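Mevalonate kinase, putative (PDB 2HFS) probably catalyses the ATP-dependent phosphorylation of (R)-mevalonate to (R)-5-phosphomevalonate, an early step of isoprenoid and sterol biosynthesis, as a GHMP-family kinase. Local coordinates at residues His28-Gly33 against Ile168-Gln173; Gly57-Asp62 against Gly97-Ile102; Leu188-Val193 against Val293-Ser298. All blocks are in the same frame, centred on the assembly; numbering follows the deposited sequence.

Contact 1: His28-Gly33 against Ile168-Gln173; sequences HFVVHG and ILYRRQ
V30 turns CG2 opposite its backbone N (chi1 65° for CG1), and Y170 places its ring trans to its own N (chi1 154°); these torsions set CG2 of V30 over the centre of one face of the Y170 ring. The evidence for a CH-pi contact is direct: CG2 of V30 lies 3.7 Å from the centroid of the Y170 ring, only 12° off the ring normal. The second methyl, CG1, falls toward the hydroxyl end, 3.9 Å from OH of Y170. R172 bends at chi2 and brings its guanidinium back over the short 3-10 segment, where CA of V31 sits above one face near the rim and NH1 of R172 comes 4.0 Å from CG2 of V31. One water donates to O of V30 at 2.6 Å and accepts from N of R172 at 2.6 Å, linking the two backbones at the end of strand 166-172. Beyond the segments, V30 and Y170 both touch A36 of strand 36-52, and the Y170 ring also meets F179. Between these two segments, the loop is therefore joined to the mixed sheet that includes strands 36-52 and 166-172 by apolar contact and one bridging water, with the R172 guanidinium lying over V31.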
loop_
_atom_site.group_PDB
_atom_site.type_symbol
_atom_site.label_atom_id
_atom_site.label_comp_id
_atom_site.label_asym_id
_atom_site.label_seq_id
_atom_site.Cartn_x
_atom_site.Cartn_y
_atom_site.Cartn_z
ATOM N N HIS A 28 0.680 0.852 -13.198
ATOM C CA HIS A 28 0.375 0.502 -14.597
ATOM C C HIS A 28 1.568 0.367 -15.539
ATOM O O HIS A 28 1.688 -0.636 -16.254
ATOM C CB HIS A 28 -0.721 1.419 -15.170
ATOM C CG HIS A 28 -2.047 1.201 -14.525
ATOM N ND1 HIS A 28 -2.821 0.092 -14.788
ATOM C CD2 HIS A 28 -2.713 1.914 -13.587
ATOM C CE1 HIS A 28 -3.915 0.136 -14.051
ATOM N NE2 HIS A 28 -3.867 1.223 -13.298
ATOM N N PHE A 29 2.464 1.349 -15.539
ATOM C CA PHE A 29 3.645 1.289 -16.415
ATOM C C PHE A 29 4.645 0.218 -15.978
ATOM O O PHE A 29 5.376 -0.363 -16.808
ATOM C CB PHE A 29 4.311 2.659 -16.492
ATOM C CG PHE A 29 3.451 3.699 -17.165
ATOM C CD1 PHE A 29 2.848 4.711 -16.428
ATOM C CD2 PHE A 29 3.219 3.644 -18.542
ATOM C CE1 PHE A 29 2.037 5.667 -17.053
ATOM C CE2 PHE A 29 2.425 4.614 -19.180
ATOM C CZ PHE A 29 1.824 5.620 -18.422
ATOM N N VAL A 30 4.653 -0.049 -14.677
ATOM C CA VAL A 30 5.455 -1.118 -14.091
ATOM C C VAL A 30 5.130 -2.509 -14.677
ATOM O O VAL A 30 6.022 -3.357 -14.822
ATOM C CB VAL A 30 5.297 -1.118 -12.547
ATOM C CG1 VAL A 30 3.843 -1.463 -12.136
ATOM C CG2 VAL A 30 6.294 -2.050 -11.892
ATOM N N VAL A 31 3.857 -2.732 -14.997
ATOM C CA VAL A 31 3.397 -3.952 -15.657
ATOM C C VAL A 31 4.163 -4.187 -16.970
ATOM O O VAL A 31 4.352 -5.331 -17.385
ATOM C CB VAL A 31 1.867 -3.896 -15.887
ATOM C CG1 VAL A 31 1.353 -5.053 -16.753
ATOM C CG2 VAL A 31 1.149 -3.864 -14.543
ATOM N N HIS A 32 4.628 -3.095 -17.582
ATOM C CA HIS A 32 5.282 -3.143 -18.889
ATOM C C HIS A 32 6.788 -2.924 -18.811
ATOM O O HIS A 32 7.451 -2.682 -19.834
ATOM C CB HIS A 32 4.586 -2.165 -19.843
ATOM C CG HIS A 32 3.140 -2.485 -20.034
ATOM N ND1 HIS A 32 2.674 -3.187 -21.123
ATOM C CD2 HIS A 32 2.069 -2.276 -19.231
ATOM C CE1 HIS A 32 1.367 -3.355 -21.008
ATOM N NE2 HIS A 32 0.980 -2.833 -19.860
ATOM N N GLY A 33 7.316 -3.007 -17.590
ATOM C CA GLY A 33 8.753 -3.088 -17.373
ATOM C C GLY A 33 9.387 -1.834 -16.823
ATOM O O GLY A 33 10.603 -1.774 -16.680
ATOM N N ILE A 168 10.776 2.283 -1.811
ATOM C CA ILE A 168 11.122 1.005 -2.420
ATOM C C ILE A 168 11.030 1.110 -3.930
ATOM O O ILE A 168 9.998 1.513 -4.471
ATOM C CB ILE A 168 10.196 -0.107 -1.889
ATOM C CG1 ILE A 168 10.437 -0.298 -0.385
ATOM C CG2 ILE A 168 10.371 -1.432 -2.684
ATOM C CD1 ILE A 168 9.588 -1.351 0.275
ATOM N N LEU A 169 12.119 0.730 -4.593
ATOM C CA LEU A 169 12.156 0.635 -6.044
ATOM C C LEU A 169 11.617 -0.726 -6.461
ATOM O O LEU A 169 12.112 -1.770 -6.014
ATOM C CB LEU A 169 13.589 0.836 -6.554
ATOM C CG LEU A 169 13.820 1.149 -8.037
ATOM C CD1 LEU A 169 13.265 2.538 -8.404
ATOM C CD2 LEU A 169 15.317 1.065 -8.338
ATOM N N TYR A 170 10.603 -0.701 -7.321
ATOM C CA TYR A 170 9.829 -1.879 -7.703
ATOM C C TYR A 170 9.821 -2.013 -9.213
ATOM O O TYR A 170 9.411 -1.098 -9.926
ATOM C CB TYR A 170 8.412 -1.743 -7.116
ATOM C CG TYR A 170 7.222 -2.453 -7.777
ATOM C CD1 TYR A 170 5.988 -1.805 -7.851
ATOM C CD2 TYR A 170 7.300 -3.763 -8.255
ATOM C CE1 TYR A 170 4.877 -2.413 -8.407
ATOM C CE2 TYR A 170 6.182 -4.392 -8.816
ATOM C CZ TYR A 170 4.974 -3.704 -8.885
ATOM O OH TYR A 170 3.844 -4.279 -9.434
ATOM N N ARG A 171 10.326 -3.144 -9.702
ATOM C CA ARG A 171 10.321 -3.407 -11.141
ATOM C C ARG A 171 10.212 -4.890 -11.468
ATOM O O ARG A 171 10.671 -5.743 -10.709
ATOM C CB ARG A 171 11.546 -2.785 -11.826
ATOM C CG ARG A 171 12.890 -3.320 -11.383
ATOM C CD ARG A 171 14.056 -2.762 -12.183
ATOM N NE ARG A 171 14.086 -3.297 -13.543
ATOM C CZ ARG A 171 14.773 -2.770 -14.553
ATOM N NH1 ARG A 171 15.494 -1.668 -14.379
ATOM N NH2 ARG A 171 14.727 -3.339 -15.749
ATOM N N ARG A 172 9.586 -5.183 -12.603
ATOM C CA ARG A 172 9.582 -6.531 -13.157
ATOM C C ARG A 172 10.905 -6.826 -13.882
ATOM O O ARG A 172 11.082 -6.472 -15.053
ATOM C CB ARG A 172 8.377 -6.729 -14.077
ATOM C CG ARG A 172 7.200 -7.412 -13.405
ATOM C CD ARG A 172 6.141 -6.491 -12.853
ATOM N NE ARG A 172 4.832 -7.147 -12.849
ATOM C CZ ARG A 172 3.719 -6.607 -12.369
ATOM N NH1 ARG A 172 3.736 -5.391 -11.834
ATOM N NH2 ARG A 172 2.580 -7.286 -12.418
ATOM N N GLN A 173 11.818 -7.465 -13.147
ATOM C CA GLN A 173 13.195 -7.760 -13.563
ATOM C C GLN A 173 13.616 -9.113 -12.956
ATOM O O GLN A 173 13.379 -9.352 -11.774
ATOM C CB GLN A 173 14.131 -6.650 -13.057
ATOM C CG GLN A 173 15.646 -6.931 -13.150
ATOM C CD GLN A 173 16.319 -6.241 -14.330
ATOM O OE1 GLN A 173 15.653 -5.806 -15.269
ATOM N NE2 GLN A 173 17.647 -6.142 -14.285
HETATM O O HOH W 1 8.529 -3.269 -14.085
#

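Contact 2: Gly57-Asp62 against Gly97-Ile102; sequences GLQVDD and GLKMFI
Five backbone hydrogen bonds tie G57-D62 to G97-I102 in parallel register. They run alternately from one strand and the other: L98 N gives to G57 O, Q59 N to L98 O at 2.8 Å, M100 N to Q59 O, D61 N to M100 O, and I102 N to D61 O. The Q59 N bond is nearly straight, with an N-H...O angle of 175°. On the face carrying L58, V60 and M100, the leucine, with its CG trans to its N (chi1 -179°), reaches across obliquely: CD1 of L58 lies 3.8 Å from CB of L98, and CD2 of L58 lies 3.8 Å from SE of M100, a selenomethionine. V60 runs alongside that extended chain with CG2 near SE of M100, while its CG1 packs 3.7 Å from CD1 of I102. The same CD1 touches CG of D62 at 3.7 Å. These strands are the two arms of a beta-alpha-beta unit in the N-terminal part of the GHMP kinase fold, helix 70-88 making the crossover; the strand axes diverge by only 14°. On the other face, OD2 of D61 meets the F101 ring at its edge, 3.4 Å from CD1 of F101, the carboxylate standing nearly perpendicular to the ring. Farther out, NE2 of Q63 donates to OD1 of D61, and R64 forms a salt bridge with OD2 of D62. Helix 70-88 covers V60, M100 and I102 through R75, H82 and Q78, while F122 of helix 114-130 packs against both L58 and M100. Strand 36-52 flanks the other side of 97-102, pairing through N52, E50 and R48.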
loop_
_atom_site.group_PDB
_atom_site.type_symbol
_atom_site.label_atom_id
_atom_site.label_comp_id
_atom_site.label_asym_id
_atom_site.label_seq_id
_atom_site.Cartn_x
_atom_site.Cartn_y
_atom_site.Cartn_z
ATOM N N GLY A 57 -9.384 -23.088 16.636
ATOM C CA GLY A 57 -9.370 -22.058 15.605
ATOM C C GLY A 57 -8.924 -20.662 16.024
ATOM O O GLY A 57 -8.395 -20.438 17.121
ATOM N N LEU A 58 -9.153 -19.720 15.117
ATOM C CA LEU A 58 -8.675 -18.350 15.256
ATOM C C LEU A 58 -9.864 -17.422 15.465
ATOM O O LEU A 58 -10.710 -17.255 14.579
ATOM C CB LEU A 58 -7.875 -17.939 14.001
ATOM C CG LEU A 58 -7.260 -16.538 13.940
ATOM C CD1 LEU A 58 -6.148 -16.415 14.988
ATOM C CD2 LEU A 58 -6.741 -16.226 12.535
ATOM N N GLN A 59 -9.918 -16.809 16.639
ATOM C CA GLN A 59 -10.991 -15.864 16.949
ATOM C C GLN A 59 -10.529 -14.450 16.610
ATOM O O GLN A 59 -9.557 -13.983 17.189
ATOM C CB GLN A 59 -11.360 -15.930 18.430
ATOM C CG GLN A 59 -11.701 -17.330 18.961
ATOM C CD GLN A 59 -12.678 -18.097 18.081
ATOM O OE1 GLN A 59 -13.709 -17.556 17.661
ATOM N NE2 GLN A 59 -12.355 -19.358 17.795
ATOM N N VAL A 60 -11.210 -13.781 15.682
ATOM C CA VAL A 60 -10.742 -12.465 15.224
ATOM C C VAL A 60 -11.539 -11.339 15.827
ATOM O O VAL A 60 -12.778 -11.280 15.692
ATOM C CB VAL A 60 -10.736 -12.302 13.682
ATOM C CG1 VAL A 60 -10.267 -10.879 13.271
ATOM C CG2 VAL A 60 -9.855 -13.332 13.024
ATOM N N ASP A 61 -10.804 -10.429 16.456
ATOM C CA ASP A 61 -11.365 -9.227 17.057
ATOM C C ASP A 61 -10.749 -8.049 16.310
ATOM O O ASP A 61 -9.699 -7.522 16.680
ATOM C CB ASP A 61 -11.073 -9.223 18.557
ATOM C CG ASP A 61 -11.626 -8.006 19.280
ATOM O OD1 ASP A 61 -12.506 -7.261 18.743
ATOM O OD2 ASP A 61 -11.221 -7.748 20.444
ATOM N N ASP A 62 -11.410 -7.693 15.208
ATOM C CA ASP A 62 -10.896 -6.735 14.242
ATOM C C ASP A 62 -11.376 -5.341 14.607
ATOM O O ASP A 62 -12.561 -4.976 14.390
ATOM C CB ASP A 62 -11.356 -7.126 12.822
ATOM C CG ASP A 62 -10.594 -6.394 11.727
ATOM O OD1 ASP A 62 -9.993 -5.328 12.009
ATOM O OD2 ASP A 62 -10.571 -6.818 10.547
ATOM N N GLY A 97 -6.832 -22.887 20.357
ATOM C CA GLY A 97 -6.805 -21.914 19.284
ATOM C C GLY A 97 -6.091 -20.651 19.713
ATOM O O GLY A 97 -5.273 -20.665 20.643
ATOM N N LEU A 98 -6.406 -19.562 19.017
ATOM C CA LEU A 98 -5.825 -18.260 19.289
ATOM C C LEU A 98 -6.904 -17.184 19.286
ATOM O O LEU A 98 -7.841 -17.220 18.486
ATOM C CB LEU A 98 -4.763 -17.899 18.222
ATOM C CG LEU A 98 -3.486 -18.754 18.100
ATOM C CD1 LEU A 98 -2.627 -18.318 16.912
ATOM C CD2 LEU A 98 -2.634 -18.735 19.365
ATOM N N LYS A 99 -6.752 -16.209 20.168
ATOM C CA LYS A 99 -7.503 -14.983 20.049
ATOM C C LYS A 99 -6.599 -13.969 19.372
ATOM O O LYS A 99 -5.452 -13.793 19.790
ATOM C CB LYS A 99 -7.949 -14.488 21.427
ATOM C CG LYS A 99 -9.201 -15.219 21.928
ATOM C CD LYS A 99 -9.533 -14.878 23.382
ATOM C CE LYS A 99 -10.487 -13.723 23.502
ATOM N NZ LYS A 99 -10.914 -13.531 24.924
HETATM N N MSE A 100 -7.135 -13.320 18.341
HETATM C CA MSE A 100 -6.410 -12.353 17.520
HETATM C C MSE A 100 -7.051 -10.978 17.732
HETATM O O MSE A 100 -8.265 -10.805 17.543
HETATM C CB MSE A 100 -6.511 -12.778 16.050
HETATM C CG MSE A 100 -5.643 -11.985 15.096
HETATM SE SE MSE A 100 -5.812 -12.638 13.235
HETATM C CE MSE A 100 -4.710 -11.291 12.463
ATOM N N PHE A 101 -6.255 -10.000 18.148
ATOM C CA PHE A 101 -6.744 -8.623 18.200
ATOM C C PHE A 101 -6.087 -7.823 17.084
ATOM O O PHE A 101 -4.866 -7.863 16.955
ATOM C CB PHE A 101 -6.449 -7.998 19.560
ATOM C CG PHE A 101 -6.862 -6.554 19.658
ATOM C CD1 PHE A 101 -8.155 -6.216 20.072
ATOM C CD2 PHE A 101 -5.965 -5.537 19.339
ATOM C CE1 PHE A 101 -8.550 -4.878 20.165
ATOM C CE2 PHE A 101 -6.355 -4.184 19.420
ATOM C CZ PHE A 101 -7.638 -3.858 19.832
ATOM N N ILE A 102 -6.880 -7.138 16.252
ATOM C CA ILE A 102 -6.267 -6.322 15.169
ATOM C C ILE A 102 -6.512 -4.841 15.382
ATOM O O ILE A 102 -7.669 -4.410 15.499
ATOM C CB ILE A 102 -6.743 -6.715 13.740
ATOM C CG1 ILE A 102 -7.026 -8.215 13.592
ATOM C CG2 ILE A 102 -5.714 -6.243 12.691
ATOM C CD1 ILE A 102 -7.583 -8.567 12.209
#

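Contact 3: Leu188-Val193 against Val293-Ser298; sequences LYLVVV and VALAAS
Y189 lays one face of its ring against the backbone of S298, whose C stands 3.7 Å above the ring plane and toward its rim. CD1 of Y189 reaches CA of S298 at 3.7 Å. CG is trans to the carbonyl carbon (chi1 -66°), a torsion that sets the ring beside S298 at the start of helix 299-312, where S298 is the N-cap and its OG bonds N of Q301. CB of Y189 and CB of A296 meet on the same face at 4.1 Å. V191 and A294, a hydrogen-bonded pair, meet there too, CB to CB. On the opposite face, L190 crosses V293, CD2 of L190 lying 4.0 Å from CG2 of V293, and that same CD2 also touches CD1 of L295. Helix 242-258 backs this face, M249 touching V293 and L295. CG of L188 also meets CD1 of L295.

The backbones are antiparallel: A294 N gives to V191 O at 2.8 Å, V191 N returns to A294 O, and A296 N reaches Y189 O. Near the end, a water accepts from Y189 N and donates to A296 O, at 2.7 Å from the latter. These are the two central strands of the four-stranded C-terminal sheet. Direct bonds thus join the buried middle, a water takes over where the strands part, and aliphatic side chains line the L190, V293 and L295 face, the Y189 ring with V191, A294 and A296 the other.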
loop_
_atom_site.group_PDB
_atom_site.type_symbol
_atom_site.label_atom_id
_atom_site.label_comp_id
_atom_site.label_asym_id
_atom_site.label_seq_id
_atom_site.Cartn_x
_atom_site.Cartn_y
_atom_site.Cartn_z
ATOM N N LEU A 188 8.546 12.734 4.211
ATOM C CA LEU A 188 7.500 13.030 3.243
ATOM C C LEU A 188 6.189 13.222 4.019
ATOM O O LEU A 188 5.725 12.316 4.678
ATOM C CB LEU A 188 7.326 11.849 2.274
ATOM C CG LEU A 188 8.082 11.666 0.962
ATOM C CD1 LEU A 188 9.424 12.291 0.912
ATOM C CD2 LEU A 188 8.090 10.261 0.418
ATOM N N TYR A 189 5.622 14.413 3.905
ATOM C CA TYR A 189 4.344 14.746 4.479
ATOM C C TYR A 189 3.252 14.516 3.415
ATOM O O TYR A 189 3.146 15.285 2.451
ATOM C CB TYR A 189 4.359 16.199 4.974
ATOM C CG TYR A 189 5.295 16.468 6.143
ATOM C CD1 TYR A 189 6.543 17.061 5.942
ATOM C CD2 TYR A 189 4.927 16.148 7.450
ATOM C CE1 TYR A 189 7.410 17.311 7.012
ATOM C CE2 TYR A 189 5.784 16.399 8.527
ATOM C CZ TYR A 189 7.022 16.976 8.294
ATOM O OH TYR A 189 7.873 17.222 9.355
ATOM N N LEU A 190 2.476 13.435 3.576
ATOM C CA LEU A 190 1.479 13.019 2.594
ATOM C C LEU A 190 0.045 13.295 3.019
ATOM O O LEU A 190 -0.314 13.131 4.200
ATOM C CB LEU A 190 1.634 11.514 2.282
ATOM C CG LEU A 190 2.982 11.020 1.744
ATOM C CD1 LEU A 190 2.966 9.513 1.464
ATOM C CD2 LEU A 190 3.351 11.776 0.485
ATOM N N VAL A 191 -0.790 13.691 2.055
ATOM C CA VAL A 191 -2.240 13.664 2.269
ATOM C C VAL A 191 -2.742 12.590 1.300
ATOM O O VAL A 191 -2.496 12.674 0.105
ATOM C CB VAL A 191 -2.950 15.013 1.966
ATOM C CG1 VAL A 191 -4.430 14.881 2.226
ATOM C CG2 VAL A 191 -2.393 16.138 2.829
ATOM N N VAL A 192 -3.381 11.553 1.824
ATOM C CA VAL A 192 -3.928 10.523 0.960
ATOM C C VAL A 192 -5.441 10.615 1.042
ATOM O O VAL A 192 -5.997 10.806 2.128
ATOM C CB VAL A 192 -3.437 9.112 1.330
ATOM C CG1 VAL A 192 -4.024 8.059 0.357
ATOM C CG2 VAL A 192 -1.901 9.055 1.355
ATOM N N VAL A 193 -6.107 10.495 -0.104
ATOM C CA VAL A 193 -7.560 10.760 -0.172
ATOM C C VAL A 193 -8.293 9.564 -0.773
ATOM O O VAL A 193 -7.917 9.080 -1.843
ATOM C CB VAL A 193 -7.838 12.030 -1.021
ATOM C CG1 VAL A 193 -9.319 12.301 -1.143
ATOM C CG2 VAL A 193 -7.123 13.247 -0.456
ATOM N N VAL A 293 -2.816 10.672 -3.866
ATOM C CA VAL A 293 -1.794 11.067 -2.913
ATOM C C VAL A 293 -1.284 12.465 -3.265
ATOM O O VAL A 293 -1.081 12.775 -4.442
ATOM C CB VAL A 293 -0.629 10.040 -2.873
ATOM C CG1 VAL A 293 0.022 9.831 -4.274
ATOM C CG2 VAL A 293 0.397 10.466 -1.882
ATOM N N ALA A 294 -1.121 13.308 -2.248
ATOM C CA ALA A 294 -0.567 14.652 -2.446
ATOM C C ALA A 294 0.693 14.759 -1.596
ATOM O O ALA A 294 0.744 14.194 -0.491
ATOM C CB ALA A 294 -1.585 15.710 -2.036
ATOM N N LEU A 295 1.700 15.469 -2.106
ATOM C CA LEU A 295 2.911 15.754 -1.320
ATOM C C LEU A 295 2.871 17.181 -0.783
ATOM O O LEU A 295 2.688 18.126 -1.544
ATOM C CB LEU A 295 4.173 15.560 -2.155
ATOM C CG LEU A 295 5.526 15.850 -1.503
ATOM C CD1 LEU A 295 5.900 14.819 -0.397
ATOM C CD2 LEU A 295 6.599 15.899 -2.559
ATOM N N ALA A 296 3.053 17.324 0.522
ATOM C CA ALA A 296 3.066 18.643 1.170
ATOM C C ALA A 296 4.506 19.020 1.505
ATOM O O ALA A 296 5.352 18.143 1.678
ATOM C CB ALA A 296 2.210 18.622 2.444
ATOM N N ALA A 297 4.782 20.320 1.617
ATOM C CA ALA A 297 6.154 20.780 1.867
ATOM C C ALA A 297 6.522 20.680 3.340
ATOM O O ALA A 297 7.708 20.654 3.690
ATOM C CB ALA A 297 6.350 22.218 1.367
ATOM N N SER A 298 5.499 20.629 4.191
ATOM C CA SER A 298 5.664 20.618 5.638
ATOM C C SER A 298 4.378 20.109 6.279
ATOM O O SER A 298 3.413 19.815 5.579
ATOM C CB SER A 298 5.948 22.032 6.137
ATOM O OG SER A 298 4.829 22.871 5.912
HETATM O O HOH W 2 7.224 16.364 2.405
#

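How the contacts relate
Contacts 1 and 2 reach the same mixed sheet from opposite sides of the chain's centre: their centres are about 36 Å apart and their nearest atoms about 20 Å. Contact 2 is nested within the loop closed by contact 1, since both of its segments lie between the loop 28-33 and strand 166-172. Contact 3 follows later in the chain and belongs to the separate four-stranded antiparallel sheet; its centre is about 23 Å from that of contact 1, with nearest atoms about 9 Å apart, and about 34 Å from that of contact 2. No pair touches. No residue of the three contacts is identified as binding ATP or mevalonate, so their relation to the active site stays open.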